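Local structure of putative rhamnosidase (Streptomyces avermitilis, 3W5M) at residues G809-Q812 / S813-V816; K794-Q797 / T798-A802; W747-V750 / S751-P755. The protein hydrolyses terminal non-reducing alpha-L-rhamnose residues from citrus flavonoid glycosides and gum arabic, and carries a calcium-dependent module that binds L-rhamnose. All blocks are in the same frame, centred on the assembly; numbering follows the deposited sequence. Where two conformers were deposited one is given.

Contact 1. Residues G809-Q812 / S813-V816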
loop_
_atom_site.group_PDB
_atom_site.type_symbol
_atom_site.label_atom_id
_atom_site.label_comp_id
_atom_site.label_asym_id
_atom_site.label_seq_id
_atom_site.Cartn_x
_atom_site.Cartn_y
_atom_site.Cartn_z
ATOM N N GLY A 809 2.720 -35.518 -5.861
ATOM C CA GLY A 809 3.707 -34.500 -6.090
ATOM C C GLY A 809 4.812 -34.691 -5.094
ATOM O O GLY A 809 5.943 -34.276 -5.342
ATOM N N ASP A 810 4.468 -35.304 -3.959
ATOM C CA ASP A 810 5.436 -35.665 -2.941
ATOM C C ASP A 810 6.354 -34.480 -2.604
ATOM O O ASP A 810 7.554 -34.650 -2.375
ATOM C CB ASP A 810 6.222 -36.923 -3.386
ATOM C CG ASP A 810 6.942 -37.617 -2.238
ATOM O OD1 ASP A 810 6.392 -37.678 -1.119
ATOM O OD2 ASP A 810 8.073 -38.119 -2.454
ATOM N N THR A 811 5.765 -33.279 -2.549
ATOM C CA THR A 811 6.493 -32.072 -2.189
ATOM C C THR A 811 6.278 -31.716 -0.727
ATOM O O THR A 811 5.306 -32.165 -0.117
ATOM C CB THR A 811 6.076 -30.873 -3.070
ATOM O OG1 THR A 811 4.675 -30.625 -2.932
ATOM C CG2 THR A 811 6.391 -31.137 -4.540
ATOM N N GLN A 812 7.177 -30.909 -0.165
ATOM C CA GLN A 812 7.004 -30.414 1.197
ATOM C C GLN A 812 5.629 -29.716 1.312
ATOM O O GLN A 812 4.861 -29.992 2.246
ATOM C CB GLN A 812 8.154 -29.473 1.595
ATOM C CG GLN A 812 9.498 -30.162 1.792
ATOM C CD GLN A 812 10.535 -29.262 2.435
ATOM O OE1 GLN A 812 10.201 -28.233 3.007
ATOM N NE2 GLN A 812 11.806 -29.649 2.342
ATOM N N SER A 813 5.315 -28.853 0.344
ATOM C CA SER A 813 4.048 -28.108 0.335
ATOM C C SER A 813 2.814 -28.980 0.185
ATOM O O SER A 813 1.791 -28.677 0.791
ATOM C CB SER A 813 4.050 -27.008 -0.728
ATOM O OG SER A 813 4.840 -25.950 -0.262
ATOM N N ALA A 814 2.925 -30.072 -0.583
ATOM C CA ALA A 814 1.847 -31.061 -0.715
ATOM C C ALA A 814 1.417 -31.631 0.634
ATOM O O ALA A 814 0.221 -31.810 0.873
ATOM C CB ALA A 814 2.237 -32.193 -1.668
ATOM N N TYR A 815 2.372 -31.880 1.523
ATOM C CA TYR A 815 2.040 -32.407 2.837
ATOM C C TYR A 815 1.603 -31.306 3.777
ATOM O O TYR A 815 0.621 -31.453 4.501
ATOM C CB TYR A 815 3.214 -33.182 3.407
ATOM C CG TYR A 815 3.479 -34.393 2.557
ATOM C CD1 TYR A 815 2.514 -35.399 2.439
ATOM C CD2 TYR A 815 4.668 -34.520 1.839
ATOM C CE1 TYR A 815 2.742 -36.512 1.651
ATOM C CE2 TYR A 815 4.902 -35.631 1.038
ATOM C CZ TYR A 815 3.938 -36.611 0.942
ATOM O OH TYR A 815 4.163 -37.715 0.148
ATOM N N VAL A 816 2.346 -30.203 3.768
ATOM C CA VAL A 816 1.976 -29.056 4.578
ATOM C C VAL A 816 0.502 -28.713 4.374
ATOM O O VAL A 816 -0.245 -28.581 5.356
ATOM C CB VAL A 816 2.852 -27.819 4.263
ATOM C CG1 VAL A 816 2.233 -26.571 4.900
ATOM C CG2 VAL A 816 4.265 -28.015 4.825
#

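Contact 2. Residues K794-Q797 / T798-A802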
loop_
_atom_site.group_PDB
_atom_site.type_symbol
_atom_site.label_atom_id
_atom_site.label_comp_id
_atom_site.label_asym_id
_atom_site.label_seq_id
_atom_site.Cartn_x
_atom_site.Cartn_y
_atom_site.Cartn_z
ATOM N N LYS A 794 -13.588 -35.741 0.339
ATOM C CA LYS A 794 -13.632 -37.144 -0.116
ATOM C C LYS A 794 -13.064 -37.280 -1.531
ATOM O O LYS A 794 -12.234 -38.149 -1.791
ATOM C CB LYS A 794 -15.030 -37.739 -0.079
ATOM C CG LYS A 794 -14.950 -39.252 0.040
ATOM C CD LYS A 794 -15.985 -39.997 -0.781
ATOM C CE LYS A 794 -15.769 -41.505 -0.631
ATOM N NZ LYS A 794 -16.835 -42.323 -1.282
ATOM N N ALA A 795 -13.513 -36.404 -2.425
ATOM C CA ALA A 795 -12.990 -36.346 -3.781
ATOM C C ALA A 795 -11.490 -36.065 -3.738
ATOM O O ALA A 795 -10.713 -36.721 -4.452
ATOM C CB ALA A 795 -13.747 -35.313 -4.611
ATOM N N PHE A 796 -11.061 -35.151 -2.863
ATOM C CA PHE A 796 -9.645 -34.869 -2.725
ATOM C C PHE A 796 -8.819 -36.092 -2.306
ATOM O O PHE A 796 -7.743 -36.349 -2.877
ATOM C CB PHE A 796 -9.396 -33.727 -1.724
ATOM C CG PHE A 796 -7.966 -33.320 -1.627
ATOM C CD1 PHE A 796 -7.075 -34.042 -0.843
ATOM C CD2 PHE A 796 -7.495 -32.195 -2.335
ATOM C CE1 PHE A 796 -5.743 -33.678 -0.765
ATOM C CE2 PHE A 796 -6.168 -31.831 -2.255
ATOM C CZ PHE A 796 -5.293 -32.562 -1.472
ATOM N N GLN A 797 -9.295 -36.822 -1.297
ATOM C CA GLN A 797 -8.502 -37.922 -0.729
ATOM C C GLN A 797 -8.381 -39.037 -1.746
ATOM O O GLN A 797 -7.316 -39.627 -1.911
ATOM C CB GLN A 797 -9.134 -38.468 0.543
ATOM C CG GLN A 797 -8.833 -37.626 1.769
ATOM C CD GLN A 797 -9.872 -37.815 2.853
ATOM O OE1 GLN A 797 -10.894 -38.468 2.637
ATOM N NE2 GLN A 797 -9.619 -37.242 4.023
ATOM N N THR A 798 -9.475 -39.283 -2.447
ATOM C CA THR A 798 -9.491 -40.303 -3.491
ATOM C C THR A 798 -8.507 -40.003 -4.625
ATOM O O THR A 798 -7.842 -40.918 -5.136
ATOM C CB THR A 798 -10.914 -40.508 -4.031
ATOM O OG1 THR A 798 -11.742 -40.961 -2.954
ATOM C CG2 THR A 798 -10.942 -41.550 -5.148
ATOM N N ALA A 799 -8.393 -38.724 -4.987
ATOM C CA ALA A 799 -7.609 -38.326 -6.151
ATOM C C ALA A 799 -6.130 -38.225 -5.854
ATOM O O ALA A 799 -5.313 -38.593 -6.700
ATOM C CB ALA A 799 -8.144 -37.015 -6.747
ATOM N N TYR A 800 -5.772 -37.757 -4.658
ATOM C CA TYR A 800 -4.397 -37.363 -4.393
ATOM C C TYR A 800 -3.688 -38.011 -3.210
ATOM O O TYR A 800 -2.466 -37.838 -3.064
ATOM C CB TYR A 800 -4.290 -35.816 -4.290
ATOM C CG TYR A 800 -5.121 -35.033 -5.292
ATOM C CD1 TYR A 800 -4.847 -35.075 -6.666
ATOM C CD2 TYR A 800 -6.180 -34.220 -4.857
ATOM C CE1 TYR A 800 -5.613 -34.341 -7.567
ATOM C CE2 TYR A 800 -6.954 -33.495 -5.744
ATOM C CZ TYR A 800 -6.669 -33.542 -7.091
ATOM O OH TYR A 800 -7.456 -32.811 -7.953
ATOM N N VAL A 801 -4.420 -38.762 -2.377
ATOM C CA VAL A 801 -3.829 -39.356 -1.195
ATOM C C VAL A 801 -3.802 -40.870 -1.359
ATOM O O VAL A 801 -4.848 -41.491 -1.559
ATOM C CB VAL A 801 -4.588 -38.976 0.105
ATOM C CG1 VAL A 801 -3.871 -39.534 1.315
ATOM C CG2 VAL A 801 -4.712 -37.459 0.250
ATOM N N ALA A 802 -2.601 -41.430 -1.298
ATOM C CA ALA A 802 -2.381 -42.872 -1.450
ATOM C C ALA A 802 -2.465 -43.648 -0.114
ATOM O O ALA A 802 -2.387 -43.064 0.982
ATOM C CB ALA A 802 -1.034 -43.111 -2.115
#

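Contact 3. Residues W747-V750 / S751-P755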
loop_
_atom_site.group_PDB
_atom_site.type_symbol
_atom_site.label_atom_id
_atom_site.label_comp_id
_atom_site.label_asym_id
_atom_site.label_seq_id
_atom_site.Cartn_x
_atom_site.Cartn_y
_atom_site.Cartn_z
ATOM N N TRP A 747 3.855 -20.684 -5.564
ATOM C CA TRP A 747 4.766 -19.681 -6.137
ATOM C C TRP A 747 6.132 -19.570 -5.465
ATOM O O TRP A 747 6.235 -19.407 -4.252
ATOM C CB TRP A 747 4.043 -18.323 -6.088
ATOM C CG TRP A 747 4.643 -17.220 -6.910
ATOM C CD1 TRP A 747 5.232 -16.066 -6.451
ATOM C CD2 TRP A 747 4.664 -17.146 -8.334
ATOM N NE1 TRP A 747 5.631 -15.293 -7.512
ATOM C CE2 TRP A 747 5.296 -15.934 -8.680
ATOM C CE3 TRP A 747 4.213 -17.994 -9.357
ATOM C CZ2 TRP A 747 5.490 -15.548 -10.009
ATOM C CZ3 TRP A 747 4.407 -17.617 -10.661
ATOM C CH2 TRP A 747 5.034 -16.392 -10.983
ATOM N N LEU A 748 7.195 -19.607 -6.277
ATOM C CA LEU A 748 8.571 -19.404 -5.800
ATOM C C LEU A 748 9.038 -20.434 -4.750
ATOM O O LEU A 748 9.850 -20.139 -3.885
ATOM C CB LEU A 748 8.802 -17.927 -5.354
ATOM C CG LEU A 748 8.613 -16.926 -6.493
ATOM C CD1 LEU A 748 8.650 -15.488 -5.971
ATOM C CD2 LEU A 748 9.686 -17.131 -7.556
ATOM N N ASN A 749 8.510 -21.654 -4.835
ATOM C CA ASN A 749 9.105 -22.795 -4.126
ATOM C C ASN A 749 10.571 -23.004 -4.572
ATOM O O ASN A 749 10.945 -22.560 -5.665
ATOM C CB ASN A 749 8.276 -24.059 -4.406
ATOM C CG ASN A 749 8.262 -24.442 -5.875
ATOM O OD1 ASN A 749 9.262 -24.942 -6.403
ATOM N ND2 ASN A 749 7.129 -24.223 -6.544
ATOM N N VAL A 750 11.365 -23.705 -3.760
ATOM C CA VAL A 750 12.774 -24.011 -4.088
ATOM C C VAL A 750 12.863 -25.375 -4.780
ATOM O O VAL A 750 13.090 -26.391 -4.116
ATOM C CB VAL A 750 13.683 -24.040 -2.832
ATOM C CG1 VAL A 750 15.160 -23.948 -3.234
ATOM C CG2 VAL A 750 13.337 -22.918 -1.864
ATOM N N SER A 751 12.688 -25.361 -6.104
ATOM C CA SER A 751 12.721 -26.567 -6.946
ATOM C C SER A 751 11.995 -27.765 -6.320
ATOM O O SER A 751 12.568 -28.850 -6.148
ATOM C CB SER A 751 14.159 -26.937 -7.334
ATOM O OG SER A 751 14.159 -28.016 -8.257
ATOM N N ASP A 752 10.726 -27.553 -5.978
ATOM C CA ASP A 752 9.892 -28.576 -5.349
ATOM C C ASP A 752 8.470 -28.170 -5.722
ATOM O O ASP A 752 7.728 -27.659 -4.878
ATOM C CB ASP A 752 10.110 -28.552 -3.827
ATOM C CG ASP A 752 9.706 -29.861 -3.122
ATOM O OD1 ASP A 752 9.644 -30.922 -3.777
ATOM O OD2 ASP A 752 9.482 -29.826 -1.881
ATOM N N GLU A 753 8.120 -28.365 -6.995
ATOM C CA GLU A 753 6.867 -27.869 -7.565
ATOM C C GLU A 753 5.644 -28.768 -7.320
ATOM O O GLU A 753 5.524 -29.843 -7.902
ATOM C CB GLU A 753 7.036 -27.604 -9.066
ATOM C CG GLU A 753 5.779 -27.102 -9.781
ATOM C CD GLU A 753 5.566 -25.589 -9.664
ATOM O OE1 GLU A 753 6.514 -24.863 -9.265
ATOM O OE2 GLU A 753 4.443 -25.120 -9.976
ATOM N N THR A 754 4.729 -28.308 -6.471
ATOM C CA THR A 754 3.474 -29.021 -6.217
ATOM C C THR A 754 2.522 -28.889 -7.392
ATOM O O THR A 754 2.290 -27.771 -7.889
ATOM C CB THR A 754 2.763 -28.491 -4.949
ATOM O OG1 THR A 754 3.691 -28.445 -3.861
ATOM C CG2 THR A 754 1.544 -29.376 -4.561
ATOM N N PRO A 755 1.941 -30.027 -7.846
ATOM C CA PRO A 755 0.907 -30.037 -8.878
ATOM C C PRO A 755 -0.234 -29.073 -8.547
ATOM O O PRO A 755 -0.768 -29.091 -7.439
ATOM C CB PRO A 755 0.403 -31.483 -8.876
ATOM C CG PRO A 755 1.557 -32.273 -8.366
ATOM C CD PRO A 755 2.279 -31.390 -7.383
#

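Contact 1. Residues G809-Q812 / S813-V816
Y815 reaches back from the first turn of its helix to D810 and T811 in the preceding loop, and most atoms of its side chain meet something on the way. Y815 CB lies 3.8 Å from Q812 O. With CG beside the backbone N and anti to the carbonyl carbon (chi1 -65°), the ring is carried toward the loop, where CD2 of Y815 comes to 3.1 Å from T811 O, which approaches the ring at a slant. Next along the rim, Y815 CE2 is 3.3 Å from D810 OD1. At the tip, Y815 OH donates to that same OD1 of D810 across 2.6 Å. The acceptor oxygen sits at the ring edge, in its plane, while the carboxylate itself stands almost perpendicular to the ring (88°) and offers the anti side of OD1. A salt bridge from D810 OD2 to R835 of helix 829-842 and a bond from V807 N to Y815 OH fix this junction further.

The backbone beneath illustrates N-capping, here at a helix of the (alpha/alpha)6 barrel. T811 is the N-cap of helix 812-820: OG1 is folded in between its own N and carbonyl carbon (chi1 59°) and accepts from A814 N at 3.0 Å. The same OG1 is hydrogen-bonded to T754 OG1, and Q812 N is bonded to D752 OD2. The regular helical pattern then begins, with V816 N donating to Q812 O over 2.9 Å in a nearly straight line. The Q812 amide is held by S848 N at OE1 and by H846 O at NE2.

Contact 2. Residues K794-Q797 / T798-A802
T798 gives two donors to one acceptor: its N and its OG1 each lie 3.1 Å from K794 O and reach it from opposite faces of the carbonyl plane. The amide is the ordinary helical bond; the hydroxyl adds a second at an exposed position. One step on, A799 N donates to A795 O and more weakly to F796 O. F796 O takes its main bond from Y800 N at 3.0 Å, and Q797 O receives V801 N at 3.1 Å where the chain leaves helical geometry. Outside the segment, Q797 NE2 is bonded to L823 O and Y800 OH to T761 OG1 of helix 756-777.

On the buried side the link is aromatic. With F796 CG anti to the backbone N (chi1 -175°), the ring presents its face to the edge of Y800 in a T-shaped pair, with ring centroids 4.9 Å apart and planes at 67°; CD2 of Y800 stands over the F796 ring. V801 CG2 also touches F796 CE1. An alanine at F796 would remove that face and would probably leave the Y800 edge and the V801 methyl facing a gap. The backbone bonds thus define the helix end; the rings join it to helix 756-777.

Contact 3. Residues W747-V750 / S751-P755
N749 and E753 meet at about a right angle, the amide plane of one turned 64° from the carboxylate plane of the other. The hydrogen bond between them is correspondingly lopsided. N749 ND2 donates over 2.9 Å, with E753 OE1 lying within the plane of the amide, yet OE1 receives it from well above the plane of the carboxylate. N749 is placed for this by its first torsion (chi1 62°), which tucks CG between the backbone N and the carbonyl carbon and turns the amide across the bend. E753 comes to meet it through a kink at chi2.

The other end of the amide works at the same time. N749 OD1 takes D752 N at 3.0 Å along a nearly straight N-H direction (171°), the donor standing above the carbonyl plane. A second bond from N749 ND2, to D746 O, steadies the amide further. One flat group therefore spans the bend with both its ends, in a loop without regular secondary structure. The backbone adds a weak bond from S751 N to N749 O, closing an inverse gamma-turn at V750.

D752 points its carboxylate elsewhere, to S848 OG. The N749 side chain is about 10 Å from that of W695, which binds rhamnose. The bend lies in the loop between helices 713-732 and 756-777: P755 is the N-cap of the latter, and T754 packs on S813 and A814 of helix 812-820.

In the fold
All three contacts belong to the six-hairpin glycosidase domain and show how local bonds begin, end or join helices. Contact 1 is buried at the start of helix 812-820, contact 2 is partly buried at the end of helix 783-800, and contact 3 lies at the surface in the loop leading into helix 756-777. Contacts 1 and 3 touch, their centres about 9 Å apart: T754 and D752 of contact 3 bond to T811 and Q812 at the start of helix 812-820. Contact 2 touches neither, although its helix immediately precedes that of contact 1. Aromatic packing marks contact 2, an amide brace contact 3, and a cap with a tyrosine-carboxylate bond contact 1.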